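Local coordinates for odorant binding protein ASP5 (Apis mellifera, PDB 3R72), which probably binds and carries small hydrophobic odorant molecules in the antennae, enclosing them in a pocket of a mostly helical fold cross-linked by disulfides, at residues A[44-49]-A[100-105]. Numbering follows the deposited sequence.
Sequences LQCYTT and DCQKTY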
# COMPACT_ATOMS: atom_id res chain seq x y z
N LEU A 44 -0.69 12.53 4.17
CA LEU A 44 -0.09 11.20 4.03
C LEU A 44 -1.17 10.16 3.79
O LEU A 44 -0.99 9.25 2.96
CB LEU A 44 0.76 10.85 5.26
CG LEU A 44 1.45 9.50 5.21
CD1 LEU A 44 2.35 9.33 4.00
CD2 LEU A 44 2.20 9.27 6.52
N GLN A 45 -2.30 10.29 4.48
CA GLN A 45 -3.40 9.37 4.24
C GLN A 45 -3.82 9.41 2.77
O GLN A 45 -3.97 8.36 2.12
CB GLN A 45 -4.57 9.71 5.17
CG GLN A 45 -4.22 9.48 6.64
CD GLN A 45 -5.20 10.05 7.63
OE1 GLN A 45 -6.12 10.79 7.29
NE2 GLN A 45 -5.00 9.70 8.89
N CYS A 46 -3.97 10.60 2.22
CA CYS A 46 -4.37 10.72 0.82
C CYS A 46 -3.31 10.24 -0.16
O CYS A 46 -3.66 9.75 -1.23
CB CYS A 46 -4.82 12.14 0.51
SG CYS A 46 -6.35 12.62 1.40
N TYR A 47 -2.03 10.30 0.22
CA TYR A 47 -0.98 9.69 -0.59
C TYR A 47 -1.24 8.18 -0.74
O TYR A 47 -1.09 7.63 -1.83
CB TYR A 47 0.41 9.98 0.00
CG TYR A 47 1.51 9.20 -0.64
CD1 TYR A 47 2.20 9.68 -1.75
CD2 TYR A 47 1.85 7.94 -0.17
CE1 TYR A 47 3.19 8.92 -2.37
CE2 TYR A 47 2.84 7.18 -0.78
CZ TYR A 47 3.51 7.68 -1.87
OH TYR A 47 4.48 6.94 -2.49
N THR A 48 -1.61 7.51 0.35
CA THR A 48 -1.88 6.09 0.25
C THR A 48 -3.01 5.79 -0.72
O THR A 48 -2.96 4.81 -1.45
CB THR A 48 -2.08 5.37 1.61
OG1 THR A 48 -3.30 5.76 2.24
CG2 THR A 48 -0.89 5.59 2.53
N THR A 49 -4.04 6.63 -0.71
CA THR A 49 -5.14 6.46 -1.64
C THR A 49 -4.69 6.67 -3.09
O THR A 49 -5.12 5.94 -3.98
CB THR A 49 -6.30 7.41 -1.32
OG1 THR A 49 -6.52 7.43 0.10
CG2 THR A 49 -7.58 6.98 -2.06
N ASP A 100 -12.04 8.15 2.16
CA ASP A 100 -11.21 7.18 1.43
C ASP A 100 -9.76 7.21 1.89
O ASP A 100 -9.12 6.16 1.96
CB ASP A 100 -11.26 7.42 -0.07
CG ASP A 100 -12.62 7.13 -0.68
OD1 ASP A 100 -13.49 6.56 -0.00
OD2 ASP A 100 -12.79 7.48 -1.86
N CYS A 101 -9.26 8.40 2.18
CA CYS A 101 -7.88 8.57 2.63
C CYS A 101 -7.66 7.85 3.96
O CYS A 101 -6.66 7.17 4.16
CB CYS A 101 -7.52 10.06 2.75
SG CYS A 101 -7.67 10.99 1.20
N GLN A 102 -8.59 8.03 4.89
CA GLN A 102 -8.52 7.37 6.18
C GLN A 102 -8.62 5.86 6.03
O GLN A 102 -7.88 5.13 6.68
CB GLN A 102 -9.62 7.93 7.09
CG GLN A 102 -9.36 9.38 7.45
CD GLN A 102 -10.54 10.10 8.07
OE1 GLN A 102 -11.69 9.86 7.75
NE2 GLN A 102 -10.24 11.05 8.93
N LYS A 103 -9.50 5.38 5.15
CA LYS A 103 -9.66 3.95 4.96
C LYS A 103 -8.40 3.29 4.41
O LYS A 103 -7.94 2.28 4.95
CB LYS A 103 -10.82 3.66 4.02
CG LYS A 103 -12.19 3.95 4.61
CD LYS A 103 -13.30 3.39 3.72
CE LYS A 103 -14.67 3.74 4.25
NZ LYS A 103 -15.73 3.66 3.20
N THR A 104 -7.84 3.83 3.34
CA THR A 104 -6.64 3.21 2.78
C THR A 104 -5.48 3.28 3.77
O THR A 104 -4.71 2.33 3.88
CB THR A 104 -6.24 3.77 1.40
OG1 THR A 104 -5.94 5.17 1.49
CG2 THR A 104 -7.33 3.56 0.40
N TYR A 105 -5.37 4.37 4.51
CA TYR A 105 -4.30 4.48 5.49
C TYR A 105 -4.43 3.42 6.59
O TYR A 105 -3.45 2.83 7.01
CB TYR A 105 -4.32 5.85 6.12
CG TYR A 105 -3.09 6.28 6.90
CD1 TYR A 105 -1.85 6.37 6.32
CD2 TYR A 105 -3.21 6.70 8.22
CE1 TYR A 105 -0.76 6.88 6.99
CE2 TYR A 105 -2.13 7.21 8.91
CZ TYR A 105 -0.91 7.29 8.29
OH TYR A 105 0.18 7.81 8.90
O HOH W 1 -7.48 12.32 9.08
O HOH W 2 -7.71 9.93 10.87
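Matching first torsions on Cys46 and Cys101 set each sulfur anti to its own carbonyl carbon, and the two SG atoms join at 2.1 Å in a disulfide with a near-perpendicular twist, chi3 98°. The segments 44-49 and 100-105 of helices 42-54 and 100-114 cross at 77°, their axes 7.4 Å apart at the closest, and the bond between them is one of the interhelical disulfide links by which the PBP/GOBP fold is cross-braced. Beside the disulfide the close crossing is filled by three threonines. The hydroxyl of Thr104 reaches between those of Thr48 and Thr49: its OG1 lies 2.7 Å from Thr49 OG1, a hydrogen bond in which either may donate, and 2.8 Å from Thr48 OG1. Thr48 OG1 itself donates to Gln45 O at 2.7 Å, in the carbonyl plane and on a lone pair, so its own proton is spent within its helix. Phe58 lies against Thr49 and Thr104 from strand 58-59.

Next along helix 100-114, Tyr105 lays one ring face against the aliphatic part of Gln45, whose CG stands 3.6 Å from the ring centroid in a CH-pi contact. Thr48 CG2 meets the ring edge in its plane, and Leu44 CD2 packs near the hydroxyl end, where Tyr105 OH bonds to Pro39 O. An alanine in place of this tyrosine would probably leave Gln45 CG and Leu44 CD2 without their packing surface and Pro39 O without its phenolic partner. Beyond the ring, Gln45 NE2 is hydrogen-bonded to Asp40 OD2, while a water donates to Gln45 OE1 and accepts from Gln102 NE2. The contact thus pairs a covalent link with a buried group of three hydroxyls that probably share protons among themselves and with Gln45 O, consistent with a rigid helix crossing near the bound ligand, the side chain of Thr104 lying about 8 Å from n-butyl-benzenesulfonamide.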